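Local coordinates for molybdopterin biosynthesis protein MoaB (Sulfolobus tokodaii, PDB 3IWT) that probably binds molybdopterin and takes part in the biosynthesis of the molybdenum cofactor, at residues D65-K68 with I69-A72; E101-R104 with K105-D108; P126-K129 with A130-L134; L149-S153 with P154-K158; G170-V173 with Y174-S178. All blocks are in the same frame, centred on the assembly; numbering follows the deposited sequence. Where two conformers were deposited one is given.

How the interactions relate
Interactions 1 and 2 form one packed unit on the subunit's flank: their centres lie about 12 Å apart, Leu70 CD2 approaches Thr102 CG2 to 3.6 Å, and both touch the second subunit. Interaction 2 also reaches interaction 4, with Ile103 CG2 3.9 Å from Leu149 CD2 across the core. Interactions 3 and 4 have centres about 13 Å apart; glycerol, probably from the crystallisation liquor, and magnesium lie nearby and may mark a pocket, the side chains of Val128 and Asp155 being about 7 Å and 5 Å from the magnesium. Interactions 4 and 5 share helix 154-176, with centres about 24 Å apart.

Interaction 1: D65-K68 with I69-A72; sequences DKIK and ILKA
Asp65 O accepts the backbone N-H of Ile69 at an Ile69 N to Asp65 O distance of 2.9 Å, and so sets the first turn of helix 66-77. The same residue is also the N-cap. Its CG stands opposite its own backbone N (chi1 174°), which turns the carboxylate back over the start of the helix, where OD2 takes the amide of Lys68 N at 3.0 Å. That donor arrives on the anti side of OD2, 18° out of the carboxylate plane. OD1 is engaged separately, by a bound PEG molecule.

Further along, Leu70 N to Lys66 O measures 2.9 Å with a nearly straight N-H...O angle of 169°, and the bonds from Lys71 to Ile67 and from Ala72 to Lys68 carry the helix on. On the helix surface, Lys66 and Leu70 run alongside each other in the same direction, with Lys66 CG 4.1 Å from Leu70 CD1. The extended lysine carries its ammonium beyond the leucine, and NZ bonds Leu106 O and forms a salt bridge with Asp108, both of the second subunit. Ile69 lies against its own helical turn, CG1 being 3.3 Å from Asp65 O, while its CG2 branch packs on Thr102 and Ile103 of helix 99-103.

The contact therefore joins a capped helix start to a subunit interface. The carboxylate meets a helix end rich in N-H groups, which would probably favour its ionised form, and the aliphatic part of Lys66 serves packing while its charge is paired across the interface.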
loop_
_atom_site.group_PDB
_atom_site.type_symbol
_atom_site.label_atom_id
_atom_site.label_comp_id
_atom_site.label_asym_id
_atom_site.label_seq_id
_atom_site.Cartn_x
_atom_site.Cartn_y
_atom_site.Cartn_z
ATOM N N ASP A 65 -19.658 3.826 13.884
ATOM C CA ASP A 65 -18.853 5.000 14.214
ATOM C C ASP A 65 -17.449 4.496 14.457
ATOM O O ASP A 65 -17.268 3.557 15.255
ATOM C CB ASP A 65 -19.396 5.695 15.456
ATOM C CG ASP A 65 -18.494 6.837 15.921
ATOM O OD1 ASP A 65 -18.563 7.917 15.347
ATOM O OD2 ASP A 65 -17.687 6.646 16.834
ATOM N N LYS A 66 -16.475 5.094 13.760
ATOM C CA LYS A 66 -15.092 4.597 13.747
ATOM C C LYS A 66 -14.532 4.477 15.164
ATOM O O LYS A 66 -14.018 3.440 15.550
ATOM C CB LYS A 66 -14.208 5.504 12.867
ATOM C CG LYS A 66 -12.717 5.187 12.908
ATOM C CD LYS A 66 -11.890 5.916 11.849
ATOM C CE LYS A 66 -10.393 5.606 12.031
ATOM N NZ LYS A 66 -9.541 6.175 10.943
ATOM N N ILE A 67 -14.618 5.564 15.925
ATOM C CA ILE A 67 -14.054 5.609 17.280
ATOM C C ILE A 67 -14.725 4.605 18.195
ATOM O O ILE A 67 -14.052 3.906 18.953
ATOM C CB ILE A 67 -14.150 7.020 17.920
ATOM C CG1 ILE A 67 -13.347 8.044 17.116
ATOM C CG2 ILE A 67 -13.639 7.000 19.362
ATOM C CD1 ILE A 67 -11.892 7.747 17.045
ATOM N N LYS A 68 -16.055 4.526 18.136
ATOM C CA LYS A 68 -16.788 3.566 18.958
ATOM C C LYS A 68 -16.465 2.110 18.621
ATOM O O LYS A 68 -16.407 1.264 19.503
ATOM C CB LYS A 68 -18.295 3.836 18.907
ATOM C CG LYS A 68 -18.694 5.120 19.663
ATOM C CD LYS A 68 -20.181 5.323 19.583
ATOM C CE LYS A 68 -20.717 6.240 20.629
ATOM N NZ LYS A 68 -20.107 7.546 20.667
ATOM N N ILE A 69 -16.223 1.838 17.344
ATOM C CA ILE A 69 -15.886 0.498 16.892
ATOM C C ILE A 69 -14.464 0.156 17.344
ATOM O O ILE A 69 -14.228 -0.924 17.902
ATOM C CB ILE A 69 -16.007 0.380 15.352
ATOM C CG1 ILE A 69 -17.475 0.323 14.902
ATOM C CG2 ILE A 69 -15.253 -0.851 14.834
ATOM C CD1 ILE A 69 -17.619 0.483 13.349
ATOM N N LEU A 70 -13.532 1.102 17.191
ATOM C CA LEU A 70 -12.172 0.895 17.703
ATOM C C LEU A 70 -12.156 0.616 19.211
ATOM O O LEU A 70 -11.498 -0.313 19.666
ATOM C CB LEU A 70 -11.273 2.105 17.400
ATOM C CG LEU A 70 -10.890 2.423 15.953
ATOM C CD1 LEU A 70 -10.235 3.846 15.849
ATOM C CD2 LEU A 70 -9.972 1.308 15.387
ATOM N N LYS A 71 -12.888 1.413 19.984
ATOM C CA LYS A 71 -12.957 1.219 21.430
ATOM C C LYS A 71 -13.542 -0.151 21.806
ATOM O O LYS A 71 -13.041 -0.795 22.718
ATOM C CB LYS A 71 -13.799 2.294 22.094
ATOM C CG LYS A 71 -13.775 2.148 23.594
ATOM C CD LYS A 71 -14.930 2.834 24.284
ATOM C CE LYS A 71 -14.975 2.471 25.825
ATOM N NZ LYS A 71 -13.608 2.313 26.423
ATOM N N ALA A 72 -14.595 -0.589 21.118
ATOM C CA ALA A 72 -15.173 -1.934 21.358
ATOM C C ALA A 72 -14.131 -3.040 21.125
ATOM O O ALA A 72 -13.984 -3.939 21.927
ATOM C CB ALA A 72 -16.414 -2.174 20.483
#

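Interaction 2: E101-R104 with K105-D108; sequences ETIR and KLFD
Phe107 folds back over Arg104, just after helix 99-103, and the clearest evidence is a CH-pi contact: Arg104 CA lies 3.9 Å from the centroid of the Phe107 ring, 20° off the ring normal. With its CG beside the backbone N (chi1 -64°), Phe107 brings one face of the ring against Arg104 CA rather than out along the loop. Ile103 O lies over that same face, displaced toward the rim.

Apolar packing adds to this. Arg104 CG is 3.8 Å from Phe107 CE2, whereas its guanidinium stands steeply to the ring and goes on to a salt bridge with Glu112 of the third subunit. The two branches of Ile103 part company: CG2 meets Phe107 CE1 at 3.9 Å, the two side chains crossing at about a right angle, and CD1 reaches Leu106 CD1 at 4.1 Å.

Two backbone hydrogen bonds close the turn. Leu106 N to Ile103 O is 2.8 Å, and Phe107 N to Arg104 O is longer, at 3.3 Å. Both donors sit well above the carbonyl planes, as suits a tight i to i+3 turn.

Division of labour follows from this chemistry. Arg104 CA lies on the ring face and CG packs by CE2, while the charged end leaves for another subunit, and Ile103, Leu106 and Phe107 close an apolar patch that continues onto helix 66-77 and strand 145-150.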
loop_
_atom_site.group_PDB
_atom_site.type_symbol
_atom_site.label_atom_id
_atom_site.label_comp_id
_atom_site.label_asym_id
_atom_site.label_seq_id
_atom_site.Cartn_x
_atom_site.Cartn_y
_atom_site.Cartn_z
ATOM N N GLU A 101 -12.901 -1.464 7.043
ATOM C CA GLU A 101 -11.981 -0.381 6.822
ATOM C C GLU A 101 -11.411 0.128 8.145
ATOM O O GLU A 101 -10.300 0.665 8.199
ATOM C CB GLU A 101 -12.697 0.761 6.118
ATOM C CG GLU A 101 -13.153 0.445 4.700
ATOM C CD GLU A 101 -14.272 -0.588 4.614
ATOM O OE1 GLU A 101 -15.204 -0.619 5.486
ATOM O OE2 GLU A 101 -14.204 -1.390 3.645
ATOM N N THR A 102 -12.175 -0.025 9.222
ATOM C CA THR A 102 -11.734 0.382 10.534
ATOM C C THR A 102 -10.779 -0.664 11.168
ATOM O O THR A 102 -9.727 -0.302 11.704
ATOM C CB THR A 102 -12.945 0.643 11.463
ATOM O OG1 THR A 102 -13.751 1.672 10.886
ATOM C CG2 THR A 102 -12.489 1.042 12.858
ATOM N N ILE A 103 -11.152 -1.943 11.131
ATOM C CA ILE A 103 -10.435 -2.960 11.900
ATOM C C ILE A 103 -9.359 -3.722 11.146
ATOM O O ILE A 103 -8.337 -4.109 11.727
ATOM C CB ILE A 103 -11.448 -3.939 12.576
ATOM C CG1 ILE A 103 -12.362 -3.138 13.512
ATOM C CG2 ILE A 103 -10.747 -5.115 13.292
ATOM C CD1 ILE A 103 -11.671 -2.399 14.661
ATOM N N ARG A 104 -9.575 -3.954 9.848
ATOM C CA ARG A 104 -8.689 -4.825 9.095
ATOM C C ARG A 104 -7.272 -4.313 9.111
ATOM O O ARG A 104 -6.321 -5.092 9.122
ATOM C CB ARG A 104 -9.207 -5.029 7.640
ATOM C CG ARG A 104 -8.409 -6.032 6.835
ATOM C CD ARG A 104 -9.153 -6.384 5.555
ATOM N NE ARG A 104 -9.311 -5.190 4.758
ATOM C CZ ARG A 104 -10.018 -5.166 3.620
ATOM N NH1 ARG A 104 -10.607 -6.250 3.185
ATOM N NH2 ARG A 104 -10.113 -4.054 2.937
ATOM N N LYS A 105 -7.131 -2.994 9.191
ATOM C CA LYS A 105 -5.856 -2.335 9.239
ATOM C C LYS A 105 -5.029 -2.701 10.459
ATOM O O LYS A 105 -3.784 -2.645 10.395
ATOM C CB LYS A 105 -6.041 -0.790 9.245
ATOM C CG LYS A 105 -6.158 -0.233 7.898
ATOM C CD LYS A 105 -6.298 1.271 7.907
ATOM C CE LYS A 105 -7.600 1.709 7.210
ATOM N NZ LYS A 105 -8.176 2.932 7.958
ATOM N N LEU A 106 -5.714 -3.053 11.545
ATOM C CA LEU A 106 -5.089 -3.349 12.818
ATOM C C LEU A 106 -4.511 -4.760 12.948
ATOM O O LEU A 106 -3.795 -5.066 13.912
ATOM C CB LEU A 106 -6.085 -3.138 13.939
ATOM C CG LEU A 106 -6.825 -1.787 13.907
ATOM C CD1 LEU A 106 -7.627 -1.736 15.202
ATOM C CD2 LEU A 106 -5.935 -0.579 13.747
ATOM N N PHE A 107 -4.845 -5.623 12.007
ATOM C CA PHE A 107 -4.379 -6.998 12.045
ATOM C C PHE A 107 -2.857 -7.023 11.983
ATOM O O PHE A 107 -2.248 -6.297 11.191
ATOM C CB PHE A 107 -4.978 -7.817 10.872
ATOM C CG PHE A 107 -6.483 -7.984 10.911
ATOM C CD1 PHE A 107 -7.197 -7.925 12.093
ATOM C CD2 PHE A 107 -7.190 -8.284 9.731
ATOM C CE1 PHE A 107 -8.585 -8.119 12.128
ATOM C CE2 PHE A 107 -8.606 -8.503 9.761
ATOM C CZ PHE A 107 -9.282 -8.407 10.965
ATOM N N ASP A 108 -2.236 -7.833 12.828
ATOM C CA ASP A 108 -0.833 -8.198 12.621
ATOM C C ASP A 108 -0.649 -8.896 11.249
ATOM O O ASP A 108 0.247 -8.552 10.496
ATOM C CB ASP A 108 -0.350 -9.123 13.728
ATOM C CG ASP A 108 -0.377 -8.469 15.122
ATOM O OD1 ASP A 108 -0.593 -7.257 15.242
ATOM O OD2 ASP A 108 -0.151 -9.193 16.104
#

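Interaction 3: P126-K129 with A130-L134; sequences PEVK and AAAYL
Val128 and Ala131 meet in the close part of this turn, where Val128 CG1 lies 4.0 Å from Ala131 CB. The branch is placed there by a first torsion that sets CG1 opposite the backbone N (chi1 180°), and from this position it also comes within 4.4 Å of Ala132 CB. Ala131 N donates to Val128 O at 3.1 Å, with the donor above the carbonyl plane, consistent with a tight 3-10 turn. Ala132 N lies 2.9 Å from Lys129 O in a second i to i+3 bond, though the position of this nitrogen is less certain.

The other side is looser. Lys129 takes a positive phi (51°) to enter the turn, and its extended chain leads away from the alanines, on the exposed side. Ala131 O meanwhile bonds a bound glycerol, which probably came from the crystallisation liquor.

The turn belongs to the loop joining helix 112-123 to strand 138-142. Ala132 packs back on Ser122 and Phe123 of that helix, while Ala130 and Ala131 rest against Glu163 and Glu168 of the third subunit, whose Phe114 takes the ring of Tyr133 edge-to-face.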
loop_
_atom_site.group_PDB
_atom_site.type_symbol
_atom_site.label_atom_id
_atom_site.label_comp_id
_atom_site.label_asym_id
_atom_site.label_seq_id
_atom_site.Cartn_x
_atom_site.Cartn_y
_atom_site.Cartn_z
ATOM N N PRO A 126 -28.461 -20.898 -2.238
ATOM C CA PRO A 126 -29.359 -20.492 -3.333
ATOM C C PRO A 126 -30.132 -19.192 -3.102
ATOM O O PRO A 126 -30.602 -18.598 -4.065
ATOM C CB PRO A 126 -30.296 -21.692 -3.515
ATOM C CG PRO A 126 -30.124 -22.495 -2.321
ATOM C CD PRO A 126 -28.826 -22.230 -1.702
ATOM N N GLU A 127 -30.207 -18.730 -1.856
ATOM C CA GLU A 127 -30.802 -17.430 -1.569
ATOM C C GLU A 127 -29.787 -16.275 -1.608
ATOM O O GLU A 127 -30.164 -15.126 -1.401
ATOM C CB GLU A 127 -31.552 -17.462 -0.224
ATOM C CG GLU A 127 -32.976 -18.043 -0.350
ATOM C CD GLU A 127 -33.774 -17.979 0.936
ATOM O OE1 GLU A 127 -33.513 -17.099 1.799
ATOM O OE2 GLU A 127 -34.687 -18.809 1.087
ATOM N N VAL A 128 -28.512 -16.565 -1.888
ATOM C CA VAL A 128 -27.454 -15.530 -1.925
ATOM C C VAL A 128 -26.871 -15.457 -3.352
ATOM O O VAL A 128 -26.981 -14.433 -4.016
ATOM C CB VAL A 128 -26.347 -15.801 -0.879
ATOM C CG1 VAL A 128 -25.221 -14.710 -0.927
ATOM C CG2 VAL A 128 -26.950 -15.865 0.512
ATOM N N LYS A 129 -26.270 -16.550 -3.808
ATOM C CA LYS A 129 -25.715 -16.624 -5.154
ATOM C C LYS A 129 -24.799 -15.401 -5.364
ATOM O O LYS A 129 -23.913 -15.163 -4.549
ATOM C CB LYS A 129 -26.820 -16.773 -6.216
ATOM C CG LYS A 129 -27.661 -18.074 -6.082
ATOM C CD LYS A 129 -28.610 -18.235 -7.243
ATOM C CE LYS A 129 -29.518 -19.477 -7.127
ATOM N NZ LYS A 129 -30.233 -19.655 -8.397
ATOM N N ALA A 130 -25.019 -14.618 -6.421
ATOM C CA ALA A 130 -24.082 -13.550 -6.794
ATOM C C ALA A 130 -23.990 -12.430 -5.765
ATOM O O ALA A 130 -23.026 -11.686 -5.762
ATOM C CB ALA A 130 -24.437 -12.979 -8.170
ATOM N N ALA A 131 -24.992 -12.293 -4.906
ATOM C CA ALA A 131 -24.895 -11.347 -3.808
ATOM C C ALA A 131 -23.637 -11.588 -2.960
ATOM O O ALA A 131 -23.189 -10.696 -2.205
ATOM C CB ALA A 131 -26.151 -11.414 -2.950
ATOM N N ALA A 132 -23.023 -12.766 -3.111
ATOM C CA ALA A 132 -21.769 -13.082 -2.428
ATOM C C ALA A 132 -20.685 -12.004 -2.656
ATOM O O ALA A 132 -19.864 -11.776 -1.788
ATOM C CB ALA A 132 -21.268 -14.429 -2.850
ATOM N N TYR A 133 -20.648 -11.374 -3.838
ATOM C CA TYR A 133 -19.573 -10.394 -4.068
ATOM C C TYR A 133 -19.811 -9.069 -3.381
ATOM O O TYR A 133 -18.939 -8.183 -3.420
ATOM C CB TYR A 133 -19.186 -10.243 -5.529
ATOM C CG TYR A 133 -20.128 -9.516 -6.465
ATOM C CD1 TYR A 133 -20.108 -8.125 -6.560
ATOM C CD2 TYR A 133 -20.984 -10.209 -7.286
ATOM C CE1 TYR A 133 -20.931 -7.439 -7.447
ATOM C CE2 TYR A 133 -21.820 -9.545 -8.197
ATOM C CZ TYR A 133 -21.791 -8.145 -8.274
ATOM O OH TYR A 133 -22.593 -7.466 -9.191
ATOM N N LEU A 134 -20.949 -8.936 -2.701
ATOM C CA LEU A 134 -21.268 -7.710 -1.974
ATOM C C LEU A 134 -20.948 -7.737 -0.455
ATOM O O LEU A 134 -21.387 -6.846 0.290
ATOM C CB LEU A 134 -22.733 -7.370 -2.249
ATOM C CG LEU A 134 -23.012 -7.034 -3.730
ATOM C CD1 LEU A 134 -24.444 -6.544 -3.880
ATOM C CD2 LEU A 134 -22.022 -6.010 -4.275
#

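Interaction 4: L149-S153 with P154-K158; sequences LLPGS and PDAVK
This is a helix N-cap in a strand-loop-helix connection: strand 145-150 ends at Leu150, and Ser153 caps helix 154-176, whose first residue is Pro154. The capping bond runs from Ala156 N to Ser153 OG at 3.2 Å, with an N-H...O angle of 162°. The hydroxyl is brought to it by a first torsion that turns OG opposite the backbone N of Ser153 (chi1 160°). Ser153 O is used as well, accepting Val157 N at 3.0 Å, so side chain and carbonyl of one residue engage successive amides of the first turn. Proline is tolerated at the first helical position, where no N-H is needed for a bond to a preceding turn.

Apolar contacts draw the loop onto the helix. Pro151 CG lies 3.8 Å from Ala156 CB, against the methyl group that also faces Ser153, and Leu150 CB meets Val157 CG2 at 4.2 Å. This CG2 branch also lies 3.1 Å from Pro151 O, itself bonded by Thr88 OG1. Phe118 of helix 112-123 touches both Pro151 and Ala156.

Replacing this serine by an alanine removes OG and would probably leave Ala156 N without its side-chain cap, the first turn then being more prone to fray.

Glycerol, probably from the crystallisation liquor, lies about 4 Å from the Ala156 side chain and magnesium about 5 Å from that of Asp155; the two may mark a pocket. The helix dipole would probably leave this capped helix start weakly positive, consistent with a possible anion-facing pocket in a molybdopterin-binding domain.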
loop_
_atom_site.group_PDB
_atom_site.type_symbol
_atom_site.label_atom_id
_atom_site.label_comp_id
_atom_site.label_asym_id
_atom_site.label_seq_id
_atom_site.Cartn_x
_atom_site.Cartn_y
_atom_site.Cartn_z
ATOM N N LEU A 149 -14.625 -10.687 11.340
ATOM C CA LEU A 149 -15.536 -9.601 11.054
ATOM C C LEU A 149 -16.623 -10.111 10.127
ATOM O O LEU A 149 -16.406 -10.294 8.927
ATOM C CB LEU A 149 -14.790 -8.428 10.396
ATOM C CG LEU A 149 -13.511 -7.911 11.055
ATOM C CD1 LEU A 149 -12.876 -6.767 10.189
ATOM C CD2 LEU A 149 -13.780 -7.466 12.524
ATOM N N LEU A 150 -17.805 -10.349 10.687
ATOM C CA LEU A 150 -18.896 -10.978 9.954
ATOM C C LEU A 150 -19.989 -10.001 9.517
ATOM O O LEU A 150 -20.151 -8.952 10.119
ATOM C CB LEU A 150 -19.518 -12.088 10.796
ATOM C CG LEU A 150 -18.568 -13.172 11.338
ATOM C CD1 LEU A 150 -19.365 -14.297 12.142
ATOM C CD2 LEU A 150 -17.676 -13.764 10.166
ATOM N N PRO A 151 -20.792 -10.393 8.513
ATOM C CA PRO A 151 -21.939 -9.545 8.138
ATOM C C PRO A 151 -23.041 -9.393 9.201
ATOM O O PRO A 151 -23.077 -10.130 10.221
ATOM C CB PRO A 151 -22.502 -10.225 6.883
ATOM C CG PRO A 151 -21.380 -11.156 6.400
ATOM C CD PRO A 151 -20.728 -11.615 7.680
ATOM N N GLY A 152 -23.914 -8.414 8.979
ATOM C CA GLY A 152 -25.063 -8.188 9.868
ATOM C C GLY A 152 -26.136 -9.269 9.811
ATOM O O GLY A 152 -26.760 -9.570 10.816
ATOM N N SER A 153 -26.348 -9.821 8.620
ATOM C CA SER A 153 -27.343 -10.882 8.350
ATOM C C SER A 153 -27.212 -12.127 9.254
ATOM O O SER A 153 -26.154 -12.743 9.296
ATOM C CB SER A 153 -27.192 -11.299 6.888
ATOM O OG SER A 153 -27.748 -12.552 6.659
ATOM N N PRO A 154 -28.298 -12.520 9.953
ATOM C CA PRO A 154 -28.309 -13.766 10.755
ATOM C C PRO A 154 -27.937 -15.036 9.975
ATOM O O PRO A 154 -27.235 -15.892 10.501
ATOM C CB PRO A 154 -29.760 -13.863 11.234
ATOM C CG PRO A 154 -30.256 -12.463 11.203
ATOM C CD PRO A 154 -29.592 -11.813 10.050
ATOM N N ASP A 155 -28.395 -15.145 8.733
ATOM C CA ASP A 155 -28.107 -16.324 7.924
ATOM C C ASP A 155 -26.613 -16.356 7.588
ATOM O O ASP A 155 -25.991 -17.413 7.588
ATOM C CB ASP A 155 -28.929 -16.310 6.634
ATOM C CG ASP A 155 -30.389 -16.736 6.829
ATOM O OD1 ASP A 155 -30.812 -17.223 7.891
ATOM O OD2 ASP A 155 -31.131 -16.594 5.855
ATOM N N ALA A 156 -26.032 -15.178 7.316
ATOM C CA ALA A 156 -24.600 -15.071 7.014
ATOM C C ALA A 156 -23.731 -15.466 8.210
ATOM O O ALA A 156 -22.711 -16.159 8.080
ATOM C CB ALA A 156 -24.244 -13.620 6.542
ATOM N N VAL A 157 -24.110 -14.980 9.383
ATOM C CA VAL A 157 -23.392 -15.274 10.592
ATOM C C VAL A 157 -23.439 -16.768 10.902
ATOM O O VAL A 157 -22.417 -17.390 11.205
ATOM C CB VAL A 157 -23.949 -14.407 11.748
ATOM C CG1 VAL A 157 -23.509 -14.914 13.042
ATOM C CG2 VAL A 157 -23.541 -12.915 11.573
ATOM N N LYS A 158 -24.624 -17.347 10.776
ATOM C CA LYS A 158 -24.809 -18.783 10.978
ATOM C C LYS A 158 -23.902 -19.564 10.015
ATOM O O LYS A 158 -23.223 -20.504 10.421
ATOM C CB LYS A 158 -26.276 -19.136 10.789
ATOM C CG LYS A 158 -26.658 -20.540 11.155
ATOM C CD LYS A 158 -28.095 -20.854 10.802
ATOM C CE LYS A 158 -29.093 -20.194 11.724
ATOM N NZ LYS A 158 -30.418 -20.933 11.671
#

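Interaction 5: G170-V173 with Y174-S178; sequences GHLV and YLVRS
Val173 and Arg177 lie side by side and point the same way, one turn apart near the end of helix 154-176. Val173 CG1 sits 3.4 Å above the guanidinium plane of Arg177, offset toward its rim, and 3.6 Å from Arg177 NE, so a methyl group covers one face of the charged group. Arg177 reaches this position by keeping CG beside its backbone N (chi1 -66°) and running straight on to NE, which bonds Lys144 O, while NH2 forms a salt bridge with Asp83. With a leucine in place of Arg177, Asp83 would probably lose this salt bridge, and Lys144 O the bond from NE.

His171 crosses its two neighbours obliquely. Its CE1 is 3.6 Å from Leu175 CD2, and CD2 lies 4.2 Å from Tyr174 CD2. The tyrosine ring presents its edge to His171 O, which lies in the ring plane; that oxygen also accepts Leu175 N at 2.8 Å.

Near the chain end, Leu175 O receives both Ser178 N and Ser178 OG, the latter at 2.7 Å, while the bond from Arg177 N to Val173 O is weak.

Leu172, Val173 and Val176 pack on Ile146 of strand 145-150, and Leu172 also meets Tyr148 there. Leu134 of the fourth subunit lies against His171 and Leu172, and Tyr93 of that subunit against Leu175, so the helix end packs on both its own sheet and another subunit.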
loop_
_atom_site.group_PDB
_atom_site.type_symbol
_atom_site.label_atom_id
_atom_site.label_comp_id
_atom_site.label_asym_id
_atom_site.label_seq_id
_atom_site.Cartn_x
_atom_site.Cartn_y
_atom_site.Cartn_z
ATOM N N GLY A 170 -10.086 -23.762 16.471
ATOM C CA GLY A 170 -9.222 -24.442 17.437
ATOM C C GLY A 170 -7.790 -24.567 16.950
ATOM O O GLY A 170 -6.858 -24.158 17.635
ATOM N N HIS A 171 -7.624 -25.117 15.749
ATOM C CA HIS A 171 -6.301 -25.305 15.133
ATOM C C HIS A 171 -5.608 -23.976 14.833
ATOM O O HIS A 171 -4.390 -23.836 14.996
ATOM C CB HIS A 171 -6.413 -26.137 13.836
ATOM C CG HIS A 171 -5.110 -26.298 13.110
ATOM N ND1 HIS A 171 -4.911 -25.836 11.824
ATOM C CD2 HIS A 171 -3.931 -26.842 13.502
ATOM C CE1 HIS A 171 -3.664 -26.092 11.456
ATOM N NE2 HIS A 171 -3.050 -26.701 12.455
ATOM N N LEU A 172 -6.377 -22.993 14.405
ATOM C CA LEU A 172 -5.838 -21.658 14.161
ATOM C C LEU A 172 -5.288 -20.984 15.434
ATOM O O LEU A 172 -4.184 -20.415 15.431
ATOM C CB LEU A 172 -6.939 -20.815 13.528
ATOM C CG LEU A 172 -6.662 -19.425 13.003
ATOM C CD1 LEU A 172 -5.453 -19.330 12.032
ATOM C CD2 LEU A 172 -7.969 -18.986 12.325
ATOM N N VAL A 173 -6.041 -21.046 16.526
ATOM C CA VAL A 173 -5.541 -20.538 17.823
ATOM C C VAL A 173 -4.248 -21.259 18.264
ATOM O O VAL A 173 -3.262 -20.618 18.696
ATOM C CB VAL A 173 -6.617 -20.654 18.936
ATOM C CG1 VAL A 173 -5.999 -20.447 20.328
ATOM C CG2 VAL A 173 -7.750 -19.668 18.697
ATOM N N TYR A 174 -4.269 -22.590 18.176
ATOM C CA TYR A 174 -3.090 -23.411 18.452
ATOM C C TYR A 174 -1.886 -22.913 17.615
ATOM O O TYR A 174 -0.806 -22.639 18.133
ATOM C CB TYR A 174 -3.361 -24.912 18.162
ATOM C CG TYR A 174 -2.062 -25.668 18.004
ATOM C CD1 TYR A 174 -1.370 -26.135 19.113
ATOM C CD2 TYR A 174 -1.479 -25.826 16.741
ATOM C CE1 TYR A 174 -0.136 -26.767 18.977
ATOM C CE2 TYR A 174 -0.251 -26.458 16.586
ATOM C CZ TYR A 174 0.420 -26.924 17.705
ATOM O OH TYR A 174 1.644 -27.550 17.554
ATOM N N LEU A 175 -2.113 -22.795 16.313
ATOM C CA LEU A 175 -1.069 -22.469 15.346
ATOM C C LEU A 175 -0.423 -21.108 15.639
ATOM O O LEU A 175 0.795 -20.972 15.685
ATOM C CB LEU A 175 -1.688 -22.472 13.953
ATOM C CG LEU A 175 -0.836 -22.651 12.719
ATOM C CD1 LEU A 175 0.211 -23.719 12.887
ATOM C CD2 LEU A 175 -1.804 -22.988 11.575
ATOM N N VAL A 176 -1.275 -20.120 15.861
ATOM C CA VAL A 176 -0.866 -18.742 16.150
ATOM C C VAL A 176 -0.051 -18.619 17.444
ATOM O O VAL A 176 0.788 -17.723 17.586
ATOM C CB VAL A 176 -2.147 -17.868 16.179
ATOM C CG1 VAL A 176 -2.011 -16.682 17.065
ATOM C CG2 VAL A 176 -2.530 -17.520 14.742
ATOM N N ARG A 177 -0.289 -19.541 18.372
ATOM C CA ARG A 177 0.374 -19.548 19.661
ATOM C C ARG A 177 1.547 -20.515 19.764
ATOM O O ARG A 177 2.171 -20.607 20.820
ATOM C CB ARG A 177 -0.651 -19.884 20.738
ATOM C CG ARG A 177 -1.675 -18.800 20.841
ATOM C CD ARG A 177 -2.801 -19.174 21.758
ATOM N NE ARG A 177 -3.758 -18.070 21.822
ATOM C CZ ARG A 177 -4.765 -17.989 22.685
ATOM N NH1 ARG A 177 -4.954 -18.945 23.592
ATOM N NH2 ARG A 177 -5.563 -16.938 22.658
ATOM N N SER A 178 1.855 -21.207 18.675
ATOM C CA SER A 178 2.900 -22.210 18.672
ATOM C C SER A 178 4.285 -21.559 18.599
ATOM O O SER A 178 4.463 -20.339 18.514
ATOM C CB SER A 178 2.699 -23.205 17.520
ATOM O OG SER A 178 2.831 -22.586 16.245
ATOM O OXT SER A 178 5.279 -22.277 18.658
#